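Local coordinates for hemolysin-like protein containing CBS domains (Oenococcus oeni, PDB 3OCO), which is of unknown function, but carries a pair of CBS domains, here cut from a longer, probably membrane-bound protein whose family is thought to bind flavin adenine dinucleotide, at residues D28-T40 and E51-D65. Residues are numbered along the deposited sequence; the frame is centred on the assembly and turned at random.
Sequences DRTSMSVVDVDET and EQYSRFPVTADNDKD
Asp36 and Asn62 meet with carboxylate and amide stacked, their planes 19° apart, though the two side chains cross at about a right angle. With CG anti to the backbone N (chi1 -174°), Asp36 reaches the tight type I' turn 60-63, where OD1 accepts the backbone N of Asn62 at 2.9 Å from above the carboxylate plane. Its OD2 accepts from the backbone N of Asp38, forming an Asx turn, so one short acidic side chain ties two turns together. Just before these turns the strands pair in parallel: Val35 N bonds to Pro57 O (2.9 Å), Val35 O accepts from Thr59 N (2.8 Å), and Val37 N reaches Thr59 O. Beta-branched Val35, Val58 and Thr59 suit these extended strands. Val35 CG2 meets Val58 CG2 at 3.8 Å on the face where Leu47 of helix 41-51 also packs against Val35, whereas Val34 CG2 presses tightly on the Thr59 methyl, CG2, at 3.4 Å. Farther back, Ser33 OG donates to Glu51 OE1 (2.9 Å), and Ser33 O lies at the edge of the Phe56 ring. The CE methyl of selenomethionine Met32 touches Lys64 CG and CE, while Lys64 NZ bonds weakly to Met32 O, suiting an apolar shaft with a charged end. Parallel strands 35-36 and 55-60, joined through helix 41-51, form the beta-alpha-beta unit characteristic of a CBS domain.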
ATOM      1  N   ASP A  28       5.678  -6.425 -15.367  1.00 25.17           N
ATOM      2  CA  ASP A  28       5.596  -6.503 -16.823  1.00 31.09           C
ATOM      3  C   ASP A  28       4.200  -6.873 -17.315  1.00 43.40           C
ATOM      4  O   ASP A  28       3.413  -7.475 -16.576  1.00 47.87           O
ATOM      5  CB  ASP A  28       6.632  -7.468 -17.374  1.00 31.77           C
ATOM      6  CG  ASP A  28       6.175  -8.894 -17.337  1.00 38.24           C
ATOM      7  OD1 ASP A  28       6.336  -9.534 -16.279  1.00 43.08           O
ATOM      8  OD2 ASP A  28       5.673  -9.381 -18.374  1.00 40.07           O
ATOM      9  N   ARG A  29       3.901  -6.507 -18.561  1.00 36.77           N
ATOM     10  CA  ARG A  29       2.548  -6.650 -19.103  1.00 26.03           C
ATOM     11  C   ARG A  29       1.996  -8.041 -18.877  1.00 24.40           C
ATOM     12  O   ARG A  29       0.810  -8.194 -18.622  1.00 26.34           O
ATOM     13  CB  ARG A  29       2.507  -6.321 -20.604  1.00 36.42           C
ATOM     14  CG  ARG A  29       1.119  -6.380 -21.234  1.00 37.34           C
ATOM     15  CD  ARG A  29       1.161  -6.354 -22.757  1.00 34.54           C
ATOM     16  NE  ARG A  29       2.024  -7.403 -23.279  1.00 39.79           N
ATOM     17  CZ  ARG A  29       3.301  -7.211 -23.600  1.00 37.29           C
ATOM     18  NH1 ARG A  29       3.835  -6.010 -23.457  1.00 34.29           N
ATOM     19  NH2 ARG A  29       4.042  -8.212 -24.052  1.00 32.22           N
ATOM     20  N   THR A  30       2.853  -9.054 -18.964  1.00 31.90           N
ATOM     21  CA  THR A  30       2.383 -10.436 -18.886  1.00 40.05           C
ATOM     22  C   THR A  30       1.985 -10.851 -17.470  1.00 44.08           C
ATOM     23  O   THR A  30       1.254 -11.826 -17.287  1.00 36.78           O
ATOM     24  CB  THR A  30       3.409 -11.439 -19.452  1.00 52.23           C
ATOM     25  OG1 THR A  30       2.746 -12.670 -19.762  1.00 70.29           O
ATOM     26  CG2 THR A  30       4.512 -11.716 -18.455  1.00 32.15           C
ATOM     27  N   SER A  31       2.449 -10.101 -16.475  1.00 48.87           N
ATOM     28  CA  SER A  31       2.121 -10.387 -15.077  1.00 48.20           C
ATOM     29  C   SER A  31       0.976  -9.545 -14.509  1.00 41.03           C
ATOM     30  O   SER A  31       0.555  -9.783 -13.381  1.00 42.05           O
ATOM     31  CB  SER A  31       3.361 -10.226 -14.197  1.00 49.05           C
ATOM     32  OG  SER A  31       4.370 -11.143 -14.588  1.00 56.45           O
HETATM   33  N   MSE A  32       0.480  -8.570 -15.278  1.00 35.54           N
HETATM   34  CA  MSE A  32      -0.580  -7.667 -14.812  1.00 37.98           C
HETATM   35  C   MSE A  32      -1.943  -8.341 -14.707  1.00 41.58           C
HETATM   36  O   MSE A  32      -2.282  -9.185 -15.532  1.00 48.57           O
HETATM   37  CB  MSE A  32      -0.789  -6.499 -15.775  1.00 36.71           C
HETATM   38  CG  MSE A  32       0.315  -5.495 -15.953  1.00 36.54           C
HETATM   39 SE   MSE A  32      -0.421  -4.002 -17.029  0.65 43.50          SE
HETATM   40  CE  MSE A  32      -1.240  -4.976 -18.510  1.00 45.44           C
ATOM     41  N   SER A  33      -2.735  -7.922 -13.720  1.00 36.00           N
ATOM     42  CA  SER A  33      -4.160  -8.247 -13.666  1.00 40.57           C
ATOM     43  C   SER A  33      -4.958  -6.973 -13.886  1.00 45.35           C
ATOM     44  O   SER A  33      -4.782  -5.984 -13.162  1.00 49.35           O
ATOM     45  CB  SER A  33      -4.550  -8.844 -12.312  1.00 39.22           C
ATOM     46  OG  SER A  33      -3.888 -10.072 -12.076  1.00 44.23           O
ATOM     47  N   VAL A  34      -5.842  -6.997 -14.880  1.00 37.27           N
ATOM     48  CA  VAL A  34      -6.635  -5.823 -15.204  1.00 29.55           C
ATOM     49  C   VAL A  34      -8.134  -6.074 -15.058  1.00 23.64           C
ATOM     50  O   VAL A  34      -8.581  -7.216 -14.972  1.00 28.38           O
ATOM     51  CB  VAL A  34      -6.328  -5.336 -16.636  1.00 36.29           C
ATOM     52  CG1 VAL A  34      -4.824  -5.138 -16.805  1.00 31.01           C
ATOM     53  CG2 VAL A  34      -6.855  -6.324 -17.661  1.00 26.93           C
ATOM     54  N   VAL A  35      -8.898  -4.992 -14.976  1.00 22.21           N
ATOM     55  CA  VAL A  35     -10.345  -5.061 -15.151  1.00 30.96           C
ATOM     56  C   VAL A  35     -10.754  -4.143 -16.308  1.00 23.88           C
ATOM     57  O   VAL A  35     -10.044  -3.197 -16.642  1.00 34.03           O
ATOM     58  CB  VAL A  35     -11.098  -4.624 -13.884  1.00 30.12           C
ATOM     59  CG1 VAL A  35     -10.845  -5.603 -12.767  1.00 38.00           C
ATOM     60  CG2 VAL A  35     -10.666  -3.231 -13.483  1.00 20.73           C
ATOM     61  N   ASP A  36     -11.908  -4.407 -16.890  1.00 21.96           N
ATOM     62  CA  ASP A  36     -12.365  -3.668 -18.065  1.00 36.56           C
ATOM     63  C   ASP A  36     -13.360  -2.557 -17.701  1.00 34.46           C
ATOM     64  O   ASP A  36     -14.152  -2.706 -16.770  1.00 25.40           O
ATOM     65  CB  ASP A  36     -12.995  -4.633 -19.078  1.00 38.55           C
ATOM     66  CG  ASP A  36     -13.359  -3.948 -20.387  1.00 38.62           C
ATOM     67  OD1 ASP A  36     -12.437  -3.416 -21.038  1.00 37.03           O
ATOM     68  OD2 ASP A  36     -14.560  -3.935 -20.759  1.00 33.98           O
ATOM     69  N   VAL A  37     -13.321  -1.455 -18.449  1.00 23.32           N
ATOM     70  CA  VAL A  37     -14.185  -0.309 -18.177  1.00 23.67           C
ATOM     71  C   VAL A  37     -15.680  -0.682 -18.176  1.00 26.77           C
ATOM     72  O   VAL A  37     -16.506   0.020 -17.594  1.00 31.30           O
ATOM     73  CB  VAL A  37     -13.932   0.830 -19.182  1.00 36.91           C
ATOM     74  CG1 VAL A  37     -14.276   0.382 -20.616  1.00 39.20           C
ATOM     75  CG2 VAL A  37     -14.718   2.060 -18.799  1.00 42.43           C
ATOM     76  N   ASP A  38     -16.020  -1.799 -18.813  1.00 25.64           N
ATOM     77  CA  ASP A  38     -17.414  -2.223 -18.909  1.00 33.78           C
ATOM     78  C   ASP A  38     -17.763  -3.401 -18.006  1.00 35.16           C
ATOM     79  O   ASP A  38     -18.866  -3.948 -18.081  1.00 33.02           O
ATOM     80  CB  ASP A  38     -17.762  -2.580 -20.346  1.00 40.00           C
ATOM     81  CG  ASP A  38     -18.242  -1.384 -21.142  1.00 52.71           C
ATOM     82  OD1 ASP A  38     -18.195  -0.244 -20.624  1.00 47.59           O
ATOM     83  OD2 ASP A  38     -18.670  -1.594 -22.293  1.00 63.47           O
ATOM     84  N   GLU A  39     -16.823  -3.817 -17.171  1.00 36.50           N
ATOM     85  CA  GLU A  39     -17.155  -4.810 -16.161  1.00 32.24           C
ATOM     86  C   GLU A  39     -17.872  -4.110 -15.024  1.00 30.85           C
ATOM     87  O   GLU A  39     -17.760  -2.893 -14.861  1.00 31.78           O
ATOM     88  CB  GLU A  39     -15.919  -5.559 -15.683  1.00 40.39           C
ATOM     89  CG  GLU A  39     -15.932  -7.020 -16.110  1.00 54.63           C
ATOM     90  CD  GLU A  39     -14.625  -7.462 -16.743  1.00 66.73           C
ATOM     91  OE1 GLU A  39     -13.549  -7.006 -16.289  1.00 62.75           O
ATOM     92  OE2 GLU A  39     -14.674  -8.272 -17.695  1.00 74.00           O
ATOM     93  N   THR A  40     -18.651  -4.872 -14.267  1.00 26.17           N
ATOM     94  CA  THR A  40     -19.396  -4.322 -13.150  1.00 26.98           C
ATOM     95  C   THR A  40     -18.554  -4.347 -11.883  1.00 32.72           C
ATOM     96  O   THR A  40     -17.576  -5.085 -11.780  1.00 27.45           O
ATOM     97  CB  THR A  40     -20.602  -5.164 -12.864  1.00 26.35           C
ATOM     98  OG1 THR A  40     -20.145  -6.472 -12.507  1.00 29.20           O
ATOM     99  CG2 THR A  40     -21.498  -5.258 -14.113  1.00 20.47           C
ATOM    100  N   GLU A  51      -7.336 -12.059  -5.877  1.00 25.03           N
ATOM    101  CA  GLU A  51      -5.946 -11.699  -6.182  1.00 27.57           C
ATOM    102  C   GLU A  51      -5.313 -10.662  -5.239  1.00 31.69           C
ATOM    103  O   GLU A  51      -4.103 -10.428  -5.300  1.00 30.84           O
ATOM    104  CB  GLU A  51      -5.846 -11.205  -7.623  1.00 28.93           C
ATOM    105  CG  GLU A  51      -6.600 -12.086  -8.608  1.00 40.95           C
ATOM    106  CD  GLU A  51      -6.086 -11.946 -10.025  1.00 48.50           C
ATOM    107  OE1 GLU A  51      -6.284 -10.862 -10.616  1.00 54.66           O
ATOM    108  OE2 GLU A  51      -5.486 -12.917 -10.544  1.00 46.71           O
ATOM    109  N   GLN A  52      -6.132 -10.021  -4.404  1.00 26.79           N
ATOM    110  CA  GLN A  52      -5.645  -9.108  -3.348  1.00 38.49           C
ATOM    111  C   GLN A  52      -5.057  -7.761  -3.771  1.00 41.96           C
ATOM    112  O   GLN A  52      -5.015  -6.845  -2.949  1.00 42.64           O
ATOM    113  CB  GLN A  52      -4.582  -9.765  -2.463  1.00 34.26           C
ATOM    114  CG  GLN A  52      -4.917 -11.085  -1.850  1.00 41.07           C
ATOM    115  CD  GLN A  52      -3.762 -11.549  -0.987  1.00 52.21           C
ATOM    116  OE1 GLN A  52      -3.361 -10.857  -0.045  1.00 45.81           O
ATOM    117  NE2 GLN A  52      -3.191 -12.698  -1.326  1.00 61.24           N
ATOM    118  N   TYR A  53      -4.555  -7.632  -5.001  1.00 27.28           N
ATOM    119  CA  TYR A  53      -3.950  -6.354  -5.386  1.00 28.57           C
ATOM    120  C   TYR A  53      -4.894  -5.230  -5.002  1.00 21.38           C
ATOM    121  O   TYR A  53      -6.099  -5.380  -5.073  1.00 23.14           O
ATOM    122  CB  TYR A  53      -3.632  -6.296  -6.888  1.00 33.66           C
ATOM    123  CG  TYR A  53      -2.812  -7.458  -7.398  1.00 30.44           C
ATOM    124  CD1 TYR A  53      -1.452  -7.512  -7.186  1.00 34.14           C
ATOM    125  CD2 TYR A  53      -3.408  -8.499  -8.104  1.00 35.18           C
ATOM    126  CE1 TYR A  53      -0.699  -8.578  -7.653  1.00 42.32           C
ATOM    127  CE2 TYR A  53      -2.662  -9.572  -8.576  1.00 29.62           C
ATOM    128  CZ  TYR A  53      -1.309  -9.606  -8.344  1.00 40.28           C
ATOM    129  OH  TYR A  53      -0.557 -10.666  -8.810  1.00 50.20           O
ATOM    130  N   SER A  54      -4.366  -4.101  -4.577  1.00 24.43           N
ATOM    131  CA  SER A  54      -5.262  -3.038  -4.156  1.00 25.68           C
ATOM    132  C   SER A  54      -5.633  -2.103  -5.301  1.00 32.72           C
ATOM    133  O   SER A  54      -6.599  -1.339  -5.207  1.00 35.75           O
ATOM    134  CB  SER A  54      -4.650  -2.249  -3.003  1.00 27.49           C
ATOM    135  OG  SER A  54      -3.436  -1.660  -3.398  1.00 23.91           O
ATOM    136  N   ARG A  55      -4.858  -2.152  -6.375  1.00 34.02           N
ATOM    137  CA  ARG A  55      -5.133  -1.330  -7.553  1.00 37.42           C
ATOM    138  C   ARG A  55      -5.076  -2.125  -8.842  1.00 31.85           C
ATOM    139  O   ARG A  55      -4.092  -2.817  -9.105  1.00 25.87           O
ATOM    140  CB  ARG A  55      -4.154  -0.170  -7.641  1.00 41.33           C
ATOM    141  CG  ARG A  55      -4.182   0.703  -6.426  1.00 44.69           C
ATOM    142  CD  ARG A  55      -3.312   1.892  -6.632  1.00 44.65           C
ATOM    143  NE  ARG A  55      -3.357   2.778  -5.486  1.00 46.60           N
ATOM    144  CZ  ARG A  55      -2.384   2.868  -4.592  1.00 49.45           C
ATOM    145  NH1 ARG A  55      -1.297   2.116  -4.737  1.00 51.13           N
ATOM    146  NH2 ARG A  55      -2.496   3.719  -3.575  1.00 44.43           N
ATOM    147  N   PHE A  56      -6.138  -2.020  -9.635  1.00 26.67           N
ATOM    148  CA  PHE A  56      -6.219  -2.717 -10.915  1.00 29.01           C
ATOM    149  C   PHE A  56      -6.290  -1.732 -12.059  1.00 32.06           C
ATOM    150  O   PHE A  56      -7.214  -0.918 -12.131  1.00 27.56           O
ATOM    151  CB  PHE A  56      -7.466  -3.592 -10.977  1.00 30.61           C
ATOM    152  CG  PHE A  56      -7.393  -4.818 -10.124  1.00 39.42           C
ATOM    153  CD1 PHE A  56      -6.799  -5.976 -10.603  1.00 46.50           C
ATOM    154  CD2 PHE A  56      -7.929  -4.822  -8.846  1.00 46.22           C
ATOM    155  CE1 PHE A  56      -6.733  -7.120  -9.811  1.00 47.05           C
ATOM    156  CE2 PHE A  56      -7.866  -5.959  -8.051  1.00 44.75           C
ATOM    157  CZ  PHE A  56      -7.269  -7.112  -8.540  1.00 43.25           C
ATOM    158  N   PRO A  57      -5.317  -1.812 -12.968  1.00 40.09           N
ATOM    159  CA  PRO A  57      -5.401  -1.116 -14.251  1.00 33.63           C
ATOM    160  C   PRO A  57      -6.719  -1.456 -14.932  1.00 25.53           C
ATOM    161  O   PRO A  57      -7.140  -2.635 -14.940  1.00 22.61           O
ATOM    162  CB  PRO A  57      -4.251  -1.725 -15.042  1.00 38.09           C
ATOM    163  CG  PRO A  57      -3.305  -2.233 -14.008  1.00 37.36           C
ATOM    164  CD  PRO A  57      -4.163  -2.724 -12.903  1.00 35.29           C
ATOM    165  N   VAL A  58      -7.394  -0.425 -15.435  1.00 17.58           N
ATOM    166  CA  VAL A  58      -8.630  -0.577 -16.189  0.60 22.35           C
ATOM    167  C   VAL A  58      -8.348  -0.499 -17.704  1.00 31.82           C
ATOM    168  O   VAL A  58      -7.776   0.479 -18.164  1.00 33.40           O
ATOM    169  CB  VAL A  58      -9.639   0.525 -15.803  0.60 23.92           C
ATOM    170  CG1 VAL A  58     -10.843   0.507 -16.733  0.60 27.73           C
ATOM    171  CG2 VAL A  58     -10.070   0.376 -14.339  0.60 21.07           C
ATOM    172  N   THR A  59      -8.741  -1.524 -18.466  1.00 29.96           N
ATOM    173  CA  THR A  59      -8.541  -1.538 -19.914  1.00 35.37           C
ATOM    174  C   THR A  59      -9.761  -1.010 -20.657  1.00 38.16           C
ATOM    175  O   THR A  59     -10.891  -1.119 -20.184  1.00 48.69           O
ATOM    176  CB  THR A  59      -8.246  -2.962 -20.457  1.00 29.02           C
ATOM    177  OG1 THR A  59      -9.400  -3.796 -20.313  1.00 30.84           O
ATOM    178  CG2 THR A  59      -7.100  -3.601 -19.725  1.00 30.40           C
ATOM    179  N   ALA A  60      -9.527  -0.418 -21.817  1.00 39.26           N
ATOM    180  CA  ALA A  60     -10.611  -0.168 -22.768  1.00 43.99           C
ATOM    181  C   ALA A  60     -10.705  -1.357 -23.713  1.00 39.09           C
ATOM    182  O   ALA A  60      -9.686  -1.941 -24.084  1.00 38.29           O
ATOM    183  CB  ALA A  60     -10.358   1.120 -23.560  1.00 41.33           C
ATOM    184  N   ASP A  61     -11.921  -1.735 -24.085  1.00 37.16           N
ATOM    185  CA  ASP A  61     -12.099  -2.735 -25.134  1.00 40.47           C
ATOM    186  C   ASP A  61     -11.453  -4.076 -24.785  1.00 41.62           C
ATOM    187  O   ASP A  61     -11.126  -4.864 -25.669  1.00 41.97           O
ATOM    188  CB  ASP A  61     -11.531  -2.208 -26.462  1.00 53.10           C
ATOM    189  CG  ASP A  61     -12.303  -0.992 -27.000  1.00 61.89           C
ATOM    190  OD1 ASP A  61     -13.554  -1.026 -27.001  1.00 66.21           O
ATOM    191  OD2 ASP A  61     -11.662  -0.007 -27.432  1.00 57.29           O
ATOM    192  N   ASN A  62     -11.262  -4.321 -23.490  1.00 47.47           N
ATOM    193  CA  ASN A  62     -10.634  -5.550 -23.010  1.00 41.00           C
ATOM    194  C   ASN A  62      -9.222  -5.742 -23.546  1.00 38.80           C
ATOM    195  O   ASN A  62      -8.726  -6.866 -23.643  1.00 42.06           O
ATOM    196  CB  ASN A  62     -11.498  -6.765 -23.354  1.00 43.85           C
ATOM    197  CG  ASN A  62     -12.586  -7.008 -22.329  1.00 54.74           C
ATOM    198  OD1 ASN A  62     -12.306  -7.276 -21.152  1.00 56.67           O
ATOM    199  ND2 ASN A  62     -13.836  -6.914 -22.767  1.00 51.16           N
ATOM    200  N   ASP A  63      -8.575  -4.633 -23.879  1.00 35.02           N
ATOM    201  CA  ASP A  63      -7.244  -4.669 -24.477  1.00 39.54           C
ATOM    202  C   ASP A  63      -6.202  -4.234 -23.452  1.00 24.44           C
ATOM    203  O   ASP A  63      -6.219  -3.089 -23.016  1.00 22.04           O
ATOM    204  CB  ASP A  63      -7.211  -3.721 -25.686  1.00 44.53           C
ATOM    205  CG  ASP A  63      -6.039  -3.983 -26.618  1.00 52.53           C
ATOM    206  OD1 ASP A  63      -5.129  -4.760 -26.255  1.00 49.58           O
ATOM    207  OD2 ASP A  63      -6.039  -3.409 -27.727  1.00 60.58           O
ATOM    208  N   LYS A  64      -5.290  -5.122 -23.078  1.00 23.42           N
ATOM    209  CA  LYS A  64      -4.222  -4.715 -22.141  1.00 32.78           C
ATOM    210  C   LYS A  64      -3.458  -3.499 -22.635  1.00 32.97           C
ATOM    211  O   LYS A  64      -2.959  -2.721 -21.828  1.00 31.99           O
ATOM    212  CB  LYS A  64      -3.225  -5.840 -21.848  1.00 33.19           C
ATOM    213  CG  LYS A  64      -3.723  -6.909 -20.891  1.00 36.26           C
ATOM    214  CD  LYS A  64      -2.970  -8.217 -21.130  1.00 42.55           C
ATOM    215  CE  LYS A  64      -1.990  -8.532 -20.012  1.00 39.46           C
ATOM    216  NZ  LYS A  64      -2.700  -9.094 -18.847  1.00 22.47           N
ATOM    217  N   ASP A  65      -3.378  -3.323 -23.955  1.00 31.18           N
ATOM    218  CA  ASP A  65      -2.603  -2.217 -24.531  1.00 30.41           C
ATOM    219  C   ASP A  65      -3.370  -0.893 -24.519  1.00 33.82           C
ATOM    220  O   ASP A  65      -2.852   0.143 -24.939  1.00 38.28           O
ATOM    221  CB  ASP A  65      -2.101  -2.564 -25.939  1.00 31.22           C
ATOM    222  CG  ASP A  65      -1.104  -3.715 -25.939  1.00 33.95           C
ATOM    223  OD1 ASP A  65      -0.095  -3.604 -25.220  1.00 41.56           O
ATOM    224  OD2 ASP A  65      -1.322  -4.728 -26.642  1.00 28.44           O
TER
HETATM  225  O   HOH W   1     -16.202  -5.812 -20.558  1.00 39.92           O
HETATM  226  O   HOH W   2     -15.224  -2.076 -23.402  1.00 58.45           O